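Local atomic coordinates of protein A52 (Vaccinia virus, PDB entry 2VVW), a protein that is a Bcl-2-like protein that targets host toll-like receptor signalling complexes, associating with IRAK2 to inhibit NF-kappa-B signalling and with TRAF6 to activate p38. Residues Asp14-Asp17 / Arg18-Met21; Glu26-Phe29 / Met30-Leu34; Ile62-Leu65 / Lys66-Arg70; Phe132-Asp135 / His136-Asp139. All blocks are in the same frame, centred on the assembly; numbering follows the deposited sequence.

Contact 1 (Asp14-Asp17 / Arg18-Met21); sequences DLLD and RDEM
The carboxylate of D19 meets L16 through one oxygen and R18 through the other. OD2 turns its anti lone pair, the one away from OD1, to the backbone of L16: L16 N to D19 OD2 is 2.8 Å, nearly straight at 163°. On OD1 the guanidinium of R18 arrives from above the carboxylate plane, 53° out of it, while the acid sits at the edge of the guanidinium, in its plane; R18 NE to D19 OD1 measures 2.8 Å and is a salt bridge. R18 gets there by a bend at chi2 (93°) that folds its chain back beside D19. Y9 also bonds OD1, and Y12 bonds both OD2 and R18 NH2. The backbone closes a type I beta turn from L16 to D19, with D19 N to L16 O at 3.0 Å. L16 CB lies alongside the acid, 3.5 Å from D19 OD2, and L15 CD1 crosses to 4.1 Å from D19 CB; the L15 side chain also packs on L145 and L149 of helix 135-153. With a main-chain N-H, two tyrosine hydroxyls and an arginine around it, the buried D19 carboxylate is probably held ionised, and its rotation is fixed where the turn leads into helix 21-35.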
loop_
_atom_site.group_PDB
_atom_site.type_symbol
_atom_site.label_atom_id
_atom_site.label_comp_id
_atom_site.label_asym_id
_atom_site.label_seq_id
_atom_site.Cartn_x
_atom_site.Cartn_y
_atom_site.Cartn_z
ATOM N N ASP A 14 6.282 -4.185 -17.793
ATOM C CA ASP A 14 7.705 -3.991 -18.123
ATOM C C ASP A 14 8.581 -3.869 -16.880
ATOM O O ASP A 14 8.134 -4.090 -15.766
ATOM C CB ASP A 14 7.898 -2.776 -19.026
ATOM C CG ASP A 14 8.924 -3.021 -20.145
ATOM O OD1 ASP A 14 9.958 -3.722 -19.949
ATOM O OD2 ASP A 14 8.676 -2.495 -21.233
ATOM N N LEU A 15 9.855 -3.586 -17.103
ATOM C CA LEU A 15 10.801 -3.363 -16.042
ATOM C C LEU A 15 11.901 -2.505 -16.669
ATOM O O LEU A 15 12.817 -3.006 -17.315
ATOM C CB LEU A 15 11.316 -4.702 -15.492
ATOM C CG LEU A 15 12.269 -4.616 -14.297
ATOM C CD1 LEU A 15 11.730 -3.641 -13.330
ATOM C CD2 LEU A 15 12.498 -5.970 -13.633
ATOM N N LEU A 16 11.777 -1.196 -16.517
ATOM C CA LEU A 16 12.670 -0.245 -17.179
ATOM C C LEU A 16 13.685 0.355 -16.210
ATOM O O LEU A 16 13.584 0.157 -14.999
ATOM C CB LEU A 16 11.838 0.846 -17.874
ATOM C CG LEU A 16 10.760 0.326 -18.850
ATOM C CD1 LEU A 16 9.879 1.465 -19.350
ATOM C CD2 LEU A 16 11.364 -0.461 -20.026
ATOM N N ASP A 17 14.681 1.066 -16.744
ATOM C CA ASP A 17 15.766 1.594 -15.916
ATOM C C ASP A 17 15.231 2.439 -14.756
ATOM O O ASP A 17 15.706 2.316 -13.629
ATOM C CB ASP A 17 16.753 2.409 -16.748
ATOM C CG ASP A 17 17.655 1.540 -17.622
ATOM O OD1 ASP A 17 17.727 0.306 -17.406
ATOM O OD2 ASP A 17 18.284 2.106 -18.547
ATOM N N ARG A 18 14.229 3.269 -15.047
ATOM C CA ARG A 18 13.625 4.175 -14.068
ATOM C C ARG A 18 12.791 3.483 -13.007
ATOM O O ARG A 18 12.456 4.103 -11.999
ATOM C CB ARG A 18 12.736 5.190 -14.778
ATOM C CG ARG A 18 11.478 4.580 -15.437
ATOM C CD ARG A 18 10.235 4.599 -14.549
ATOM N NE ARG A 18 9.075 4.016 -15.234
ATOM C CZ ARG A 18 8.329 4.643 -16.133
ATOM N NH1 ARG A 18 8.614 5.890 -16.489
ATOM N NH2 ARG A 18 7.303 4.006 -16.704
ATOM N N ASP A 19 12.391 2.231 -13.245
ATOM C CA ASP A 19 11.582 1.494 -12.281
ATOM C C ASP A 19 12.495 0.923 -11.204
ATOM O O ASP A 19 13.343 0.077 -11.502
ATOM C CB ASP A 19 10.848 0.352 -12.961
ATOM C CG ASP A 19 9.823 0.817 -13.954
ATOM O OD1 ASP A 19 9.000 1.690 -13.604
ATOM O OD2 ASP A 19 9.820 0.283 -15.086
ATOM N N GLU A 20 12.316 1.375 -9.963
ATOM C CA GLU A 20 13.202 0.981 -8.849
ATOM C C GLU A 20 12.802 -0.358 -8.259
ATOM O O GLU A 20 11.650 -0.560 -7.900
ATOM C CB GLU A 20 13.189 2.039 -7.753
ATOM C CG GLU A 20 13.778 3.375 -8.185
ATOM C CD GLU A 20 13.343 4.520 -7.295
ATOM O OE1 GLU A 20 12.256 4.419 -6.675
ATOM O OE2 GLU A 20 14.077 5.529 -7.222
ATOM N N MET A 21 13.773 -1.260 -8.134
ATOM C CA MET A 21 13.505 -2.612 -7.630
ATOM C C MET A 21 12.842 -2.612 -6.230
ATOM O O MET A 21 11.881 -3.329 -6.002
ATOM C CB MET A 21 14.797 -3.456 -7.661
ATOM C CG MET A 21 14.561 -4.952 -7.694
ATOM S SD MET A 21 13.673 -5.451 -9.186
ATOM C CE MET A 21 12.324 -6.409 -8.472
#

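Contact 2 (Glu26-Phe29 / Met30-Leu34); sequences EEYF and MYRGL
Y28 and R32, one helical turn apart in helix 21-35, share the side-chain hydrogen bond of this contact: R32 NH1 donates to Y28 OH over 2.8 Å, bent to 136°. Both side chains leave the helix with CG anti to the backbone N, which sends them the same way, side by side, the ring and guanidinium planes 72° apart. Of the backbone bonds, R32 N to Y28 O (2.9 Å) joins the same pair, and Y31 N to E27 O (2.8 Å) the neighbouring one. At the Y31 ring, E27 OE1 lies in plane at the edge, 3.8 Å from CE2, while accepting from Y9 N, and M30 CE sits over one face, near the rim. F29 carries Y28 CD2 over a face and reaches I103 and C106 of helix 96-115. Other partners lie across the dimer: E27 OE2 forms a salt bridge with K123 of the second subunit, Y31 OH bonds D8 and also W122 of the second subunit, and M30 packs on its own counterpart there. One helix thus serves both the subunit core and the dimer interface. R32 NH2 goes on to salt bridges with D52 and D111, and these two acids probably offset the charge of the buried arginine.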
loop_
_atom_site.group_PDB
_atom_site.type_symbol
_atom_site.label_atom_id
_atom_site.label_comp_id
_atom_site.label_asym_id
_atom_site.label_seq_id
_atom_site.Cartn_x
_atom_site.Cartn_y
_atom_site.Cartn_z
ATOM N N GLU A 26 8.007 -3.332 -2.733
ATOM C CA GLU A 26 7.062 -2.722 -1.773
ATOM C C GLU A 26 5.639 -2.918 -2.251
ATOM O O GLU A 26 4.799 -3.367 -1.493
ATOM C CB GLU A 26 7.294 -1.223 -1.571
ATOM C CG GLU A 26 8.497 -0.830 -0.742
ATOM C CD GLU A 26 8.622 0.697 -0.548
ATOM O OE1 GLU A 26 8.713 1.146 0.620
ATOM O OE2 GLU A 26 8.615 1.444 -1.558
ATOM N N GLU A 27 5.380 -2.576 -3.510
ATOM C CA GLU A 27 4.037 -2.675 -4.070
ATOM C C GLU A 27 3.602 -4.116 -4.225
ATOM O O GLU A 27 2.429 -4.433 -4.028
ATOM C CB GLU A 27 3.941 -1.919 -5.404
ATOM C CG GLU A 27 4.033 -0.413 -5.226
ATOM C CD GLU A 27 3.427 0.412 -6.346
ATOM O OE1 GLU A 27 2.843 -0.148 -7.314
ATOM O OE2 GLU A 27 3.552 1.657 -6.241
ATOM N N TYR A 28 4.538 -4.994 -4.590
ATOM C CA TYR A 28 4.251 -6.432 -4.689
ATOM C C TYR A 28 3.765 -7.016 -3.354
ATOM O O TYR A 28 2.723 -7.666 -3.266
ATOM C CB TYR A 28 5.510 -7.170 -5.144
ATOM C CG TYR A 28 5.341 -8.662 -5.227
ATOM C CD1 TYR A 28 4.550 -9.235 -6.235
ATOM C CD2 TYR A 28 5.940 -9.504 -4.296
ATOM C CE1 TYR A 28 4.377 -10.589 -6.324
ATOM C CE2 TYR A 28 5.777 -10.878 -4.380
ATOM C CZ TYR A 28 4.988 -11.417 -5.396
ATOM O OH TYR A 28 4.819 -12.778 -5.492
ATOM N N PHE A 29 4.515 -6.762 -2.300
ATOM C CA PHE A 29 4.103 -7.222 -0.980
ATOM C C PHE A 29 2.840 -6.551 -0.460
ATOM O O PHE A 29 2.006 -7.214 0.159
ATOM C CB PHE A 29 5.261 -7.137 0.012
ATOM C CG PHE A 29 6.362 -8.110 -0.293
ATOM C CD1 PHE A 29 6.115 -9.469 -0.331
ATOM C CD2 PHE A 29 7.638 -7.675 -0.557
ATOM C CE1 PHE A 29 7.132 -10.365 -0.615
ATOM C CE2 PHE A 29 8.648 -8.572 -0.848
ATOM C CZ PHE A 29 8.397 -9.904 -0.880
ATOM N N MET A 30 2.655 -5.273 -0.779
ATOM C CA MET A 30 1.435 -4.564 -0.401
ATOM C C MET A 30 0.244 -5.209 -1.081
ATOM O O MET A 30 -0.713 -5.574 -0.426
ATOM C CB MET A 30 1.534 -3.098 -0.814
ATOM C CG MET A 30 0.291 -2.273 -0.636
ATOM S SD MET A 30 0.509 -0.649 -1.382
ATOM C CE MET A 30 0.349 -1.028 -3.151
ATOM N N TYR A 31 0.324 -5.372 -2.395
ATOM C CA TYR A 31 -0.834 -5.870 -3.143
ATOM C C TYR A 31 -1.133 -7.352 -2.862
ATOM O O TYR A 31 -2.308 -7.749 -2.722
ATOM C CB TYR A 31 -0.653 -5.630 -4.641
ATOM C CG TYR A 31 -0.941 -4.216 -5.105
ATOM C CD1 TYR A 31 -2.212 -3.658 -4.957
ATOM C CD2 TYR A 31 0.051 -3.436 -5.728
ATOM C CE1 TYR A 31 -2.501 -2.362 -5.377
ATOM C CE2 TYR A 31 -0.242 -2.119 -6.179
ATOM C CZ TYR A 31 -1.506 -1.594 -5.985
ATOM O OH TYR A 31 -1.817 -0.333 -6.432
ATOM N N ARG A 32 -0.088 -8.177 -2.809
ATOM C CA ARG A 32 -0.263 -9.585 -2.498
ATOM C C ARG A 32 -0.710 -9.759 -1.040
ATOM O O ARG A 32 -1.634 -10.529 -0.742
ATOM C CB ARG A 32 1.015 -10.369 -2.770
ATOM C CG ARG A 32 0.863 -11.862 -2.514
ATOM C CD ARG A 32 1.970 -12.671 -3.175
ATOM N NE ARG A 32 1.903 -14.074 -2.765
ATOM C CZ ARG A 32 2.504 -15.077 -3.394
ATOM N NH1 ARG A 32 3.214 -14.859 -4.483
ATOM N NH2 ARG A 32 2.370 -16.315 -2.936
ATOM N N GLY A 33 -0.086 -9.025 -0.138
ATOM C CA GLY A 33 -0.461 -9.067 1.276
ATOM C C GLY A 33 -1.860 -8.568 1.632
ATOM O O GLY A 33 -2.428 -9.012 2.639
ATOM N N LEU A 34 -2.417 -7.650 0.827
ATOM C CA LEU A 34 -3.724 -7.066 1.118
ATOM C C LEU A 34 -4.830 -7.613 0.227
ATOM O O LEU A 34 -5.928 -7.855 0.724
ATOM C CB LEU A 34 -3.689 -5.522 1.060
ATOM C CG LEU A 34 -2.739 -4.813 2.043
ATOM C CD1 LEU A 34 -2.871 -3.244 1.933
ATOM C CD2 LEU A 34 -2.882 -5.267 3.497
#

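Contact 3 (Ile62-Leu65 / Lys66-Arg70); sequences IEEL and KQKLR
L65 and L69 make the close-packed side of this short helix, CD2 of the first lying 4.3 Å from CD1 of the second. L69 points CG back over the preceding turn, 3.5 Å from L65 O, and L69 N donates to that same L65 O at 2.8 Å (160°). Both leucines press on Y83 of helix 76-90, and L65 also reaches L105 of helix 96-115, where I62 packs on C108 and V112. One edge of helix 62-68 is thereby seated against two longer helices of the Bcl-2-like bundle. Its last turn closes with a Schellman motif, in which R70 takes positive phi and R70 N bonds Q67 O at 3.1 Å. Toward solvent the packing slackens, although K68 still touches Y83. E64 and K68 are exposed, and what joins them is a long and tentative salt bridge, E64 OE2 to K68 NZ at 3.8 Å, made by one of two modelled conformers of the lysine; K68 CE lies about as near that oxygen. Among the backbone bonds, K68 N to E64 O is firm at 2.9 Å, whereas Q67 N to E63 O, on the exposed side, stretches to 3.3 Å.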
loop_
_atom_site.group_PDB
_atom_site.type_symbol
_atom_site.label_atom_id
_atom_site.label_comp_id
_atom_site.label_asym_id
_atom_site.label_seq_id
_atom_site.Cartn_x
_atom_site.Cartn_y
_atom_site.Cartn_z
ATOM N N ILE A 62 5.379 -23.949 2.981
ATOM C CA ILE A 62 4.790 -22.935 3.836
ATOM C C ILE A 62 4.157 -23.575 5.074
ATOM O O ILE A 62 4.149 -22.967 6.138
ATOM C CB ILE A 62 3.790 -22.062 3.066
ATOM C CG1 ILE A 62 3.371 -20.839 3.905
ATOM C CG2 ILE A 62 2.572 -22.906 2.597
ATOM C CD1 ILE A 62 4.535 -19.930 4.398
ATOM N N GLU A 63 3.660 -24.806 4.957
ATOM C CA GLU A 63 3.057 -25.482 6.121
ATOM C C GLU A 63 4.097 -25.773 7.211
ATOM O O GLU A 63 3.810 -25.643 8.401
ATOM C CB GLU A 63 2.327 -26.754 5.715
ATOM C CG GLU A 63 1.135 -26.514 4.797
ATOM C CD GLU A 63 1.503 -26.367 3.332
ATOM O OE1 GLU A 63 2.689 -26.539 2.975
ATOM O OE2 GLU A 63 0.599 -26.078 2.528
ATOM N N GLU A 64 5.311 -26.146 6.799
ATOM C CA GLU A 64 6.397 -26.346 7.746
ATOM C C GLU A 64 6.785 -25.045 8.445
ATOM O O GLU A 64 6.987 -25.029 9.661
ATOM C CB GLU A 64 7.630 -26.943 7.061
ATOM C CG GLU A 64 8.912 -26.692 7.859
ATOM C CD GLU A 64 10.068 -27.585 7.461
ATOM O OE1 GLU A 64 10.121 -28.040 6.288
ATOM O OE2 GLU A 64 10.930 -27.826 8.348
ATOM N N LEU A 65 6.909 -23.972 7.663
ATOM C CA LEU A 65 7.329 -22.675 8.191
ATOM C C LEU A 65 6.265 -22.063 9.093
ATOM O O LEU A 65 6.568 -21.542 10.159
ATOM C CB LEU A 65 7.639 -21.712 7.041
ATOM C CG LEU A 65 8.853 -22.073 6.183
ATOM C CD1 LEU A 65 8.728 -21.425 4.794
ATOM C CD2 LEU A 65 10.135 -21.637 6.890
ATOM N N LYS A 66 5.011 -22.139 8.662
ATOM C CA LYS A 66 3.890 -21.662 9.472
ATOM C C LYS A 66 3.929 -22.266 10.879
ATOM O O LYS A 66 3.788 -21.545 11.872
ATOM C CB LYS A 66 2.561 -21.978 8.782
ATOM C CG LYS A 66 1.327 -21.464 9.527
ATOM C CD LYS A 66 0.019 -21.816 8.802
ATOM C CE LYS A 66 -1.163 -21.622 9.729
ATOM N NZ LYS A 66 -2.449 -21.846 9.035
ATOM N N GLN A 67 4.116 -23.584 10.958
ATOM C CA GLN A 67 4.224 -24.286 12.239
ATOM C C GLN A 67 5.490 -23.903 13.018
ATOM O O GLN A 67 5.405 -23.444 14.158
ATOM C CB GLN A 67 4.189 -25.799 12.013
ATOM C CG GLN A 67 4.340 -26.627 13.269
ATOM C CD GLN A 67 3.213 -26.407 14.260
ATOM O OE1 GLN A 67 2.084 -26.095 13.875
ATOM N NE2 GLN A 67 3.516 -26.581 15.549
ATOM N N LYS A 68 6.644 -24.104 12.380
ATOM C CA LYS A 68 7.969 -23.812 12.940
ATOM C C LYS A 68 8.054 -22.402 13.540
ATOM O O LYS A 68 8.592 -22.195 14.636
ATOM C CB LYS A 68 9.015 -23.958 11.808
ATOM C CG LYS A 68 10.453 -23.551 12.139
ATOM C CD LYS A 68 11.295 -23.282 10.881
ATOM C CE LYS A 68 11.317 -24.465 9.930
ATOM N NZ LYS A 68 12.553 -24.525 9.082
ATOM N N LEU A 69 7.556 -21.428 12.794
ATOM C CA LEU A 69 7.651 -20.024 13.208
ATOM C C LEU A 69 6.378 -19.482 13.900
ATOM O O LEU A 69 6.299 -18.295 14.219
ATOM C CB LEU A 69 7.996 -19.171 11.984
ATOM C CG LEU A 69 9.266 -19.573 11.223
ATOM C CD1 LEU A 69 9.396 -18.750 9.941
ATOM C CD2 LEU A 69 10.522 -19.456 12.121
ATOM N N ARG A 70 5.376 -20.333 14.109
ATOM C CA ARG A 70 4.114 -19.887 14.703
ATOM C C ARG A 70 3.681 -18.520 14.131
ATOM O O ARG A 70 3.467 -17.536 14.865
ATOM C CB ARG A 70 4.269 -19.820 16.222
ATOM C CG ARG A 70 4.752 -21.136 16.834
ATOM C CD ARG A 70 5.187 -20.952 18.282
ATOM N NE ARG A 70 6.252 -21.896 18.651
ATOM C CZ ARG A 70 7.562 -21.624 18.685
ATOM N NH1 ARG A 70 8.413 -22.584 19.045
ATOM N NH2 ARG A 70 8.040 -20.414 18.378
#

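Contact 4 (Phe132-Asp135 / His136-Asp139); sequences FIND and HMLD
I133 leaves helical geometry and N134 is extended, after which D135 starts helix 135-153 and the chain coils up through D139. Two main-chain bonds open that helix: L138 N to N134 O at 2.9 Å, and D139 N to D135 O, also 2.9 Å. In front of them the side chain of N134 reaches forward to the first turn. Its CG sits between the backbone N and the carbonyl carbon (chi1 66°), which swings OD1 over the first turn of the helix to accept from M137 N at 2.8 Å; M137 N lies almost on the line of the amide C=O bond (174°). The same oxygen also lies close to M137 CG and H136 CB. I133 CG2 is the apolar anchor: it lies 3.6 Å from M137 CB and 3.7 Å from L138 CD2, its side chain crossing both of theirs at about a right angle. L138 CD1 in turn comes up to D135 OD1. Beyond the segments I133 packs on C99 and I103 of helix 96-115, while L138 faces M21 and L25 of helix 21-35. At the junction of helices 123-132 and 135-153 the chain therefore carries an asparagine N-cap with its capping bond, flanked by a hydrophobic staple from I133, the residue before the cap, to L138.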
loop_
_atom_site.group_PDB
_atom_site.type_symbol
_atom_site.label_atom_id
_atom_site.label_comp_id
_atom_site.label_asym_id
_atom_site.label_seq_id
_atom_site.Cartn_x
_atom_site.Cartn_y
_atom_site.Cartn_z
ATOM N N PHE A 132 18.313 -8.554 4.259
ATOM C CA PHE A 132 18.845 -9.689 3.511
ATOM C C PHE A 132 19.411 -9.321 2.130
ATOM O O PHE A 132 20.408 -9.911 1.691
ATOM C CB PHE A 132 17.723 -10.719 3.374
ATOM C CG PHE A 132 18.191 -12.113 3.036
ATOM C CD1 PHE A 132 18.464 -13.030 4.035
ATOM C CD2 PHE A 132 18.321 -12.519 1.712
ATOM C CE1 PHE A 132 18.881 -14.328 3.717
ATOM C CE2 PHE A 132 18.728 -13.810 1.391
ATOM C CZ PHE A 132 19.016 -14.716 2.393
ATOM N N ILE A 133 18.770 -8.361 1.458
ATOM C CA ILE A 133 19.072 -8.005 0.061
ATOM C C ILE A 133 19.583 -6.574 -0.051
ATOM O O ILE A 133 18.833 -5.619 0.124
ATOM C CB ILE A 133 17.809 -8.164 -0.831
ATOM C CG1 ILE A 133 17.093 -9.467 -0.496
ATOM C CG2 ILE A 133 18.193 -8.139 -2.305
ATOM C CD1 ILE A 133 15.944 -9.802 -1.429
ATOM N N ASN A 134 20.876 -6.419 -0.317
ATOM C CA ASN A 134 21.455 -5.094 -0.509
ATOM C C ASN A 134 21.203 -4.584 -1.924
ATOM O O ASN A 134 20.672 -5.306 -2.755
ATOM C CB ASN A 134 22.958 -5.084 -0.153
ATOM C CG ASN A 134 23.818 -5.952 -1.090
ATOM O OD1 ASN A 134 23.445 -6.240 -2.231
ATOM N ND2 ASN A 134 24.998 -6.335 -0.610
ATOM N N ASP A 135 21.612 -3.346 -2.201
ATOM C CA ASP A 135 21.338 -2.713 -3.503
ATOM C C ASP A 135 22.047 -3.402 -4.675
ATOM O O ASP A 135 21.514 -3.475 -5.779
ATOM C CB ASP A 135 21.692 -1.217 -3.448
ATOM C CG ASP A 135 20.709 -0.423 -2.598
ATOM O OD1 ASP A 135 19.605 -0.936 -2.324
ATOM O OD2 ASP A 135 21.036 0.707 -2.202
ATOM N N HIS A 136 23.239 -3.919 -4.412
ATOM C CA HIS A 136 23.968 -4.729 -5.387
ATOM C C HIS A 136 23.140 -5.929 -5.827
ATOM O O HIS A 136 22.989 -6.193 -7.021
ATOM C CB HIS A 136 25.298 -5.189 -4.787
ATOM C CG HIS A 136 26.134 -6.006 -5.719
ATOM N ND1 HIS A 136 26.974 -5.443 -6.655
ATOM C CD2 HIS A 136 26.276 -7.348 -5.845
ATOM C CE1 HIS A 136 27.595 -6.400 -7.321
ATOM N NE2 HIS A 136 27.182 -7.566 -6.856
ATOM N N MET A 137 22.561 -6.624 -4.857
ATOM C CA MET A 137 21.695 -7.774 -5.136
ATOM C C MET A 137 20.387 -7.394 -5.800
ATOM O O MET A 137 19.918 -8.119 -6.683
ATOM C CB MET A 137 21.414 -8.565 -3.851
ATOM C CG MET A 137 22.604 -9.353 -3.346
ATOM S SD MET A 137 23.193 -10.552 -4.571
ATOM C CE MET A 137 24.699 -11.098 -3.791
ATOM N N LEU A 138 19.786 -6.282 -5.379
ATOM C CA LEU A 138 18.585 -5.803 -6.046
ATOM C C LEU A 138 18.864 -5.528 -7.528
ATOM O O LEU A 138 18.089 -5.941 -8.385
ATOM C CB LEU A 138 18.006 -4.565 -5.363
ATOM C CG LEU A 138 17.357 -4.745 -3.997
ATOM C CD1 LEU A 138 17.002 -3.375 -3.440
ATOM C CD2 LEU A 138 16.121 -5.653 -4.080
ATOM N N ASP A 139 19.979 -4.864 -7.833
ATOM C CA ASP A 139 20.401 -4.673 -9.232
ATOM C C ASP A 139 20.453 -5.988 -10.017
ATOM O O ASP A 139 20.038 -6.050 -11.175
ATOM C CB ASP A 139 21.789 -4.027 -9.309
ATOM C CG ASP A 139 21.789 -2.554 -8.940
ATOM O OD1 ASP A 139 20.745 -1.892 -9.088
ATOM O OD2 ASP A 139 22.859 -2.042 -8.519
#

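In the fold
All four contacts are local and follow one another along the chain, inside one Bcl-2-like domain of helices. Contact 1 is the loop leading into helix 21-35 and contact 2 lies further along that helix, their centres about 17 Å apart. Contact 4, at the start of helix 135-153, touches contact 1 directly: M21 CG packs 3.7 Å from L138 O. Contact 3, on helix 62-68, sits across the centre of the chain from contact 1, about 33 Å away between centres. Helix 96-115 is the common partner, meeting contacts 2, 3 and 4. Of the four, contact 2 is the one that reaches the second subunit, so helix 21-35 links the fold's interior to the dimer.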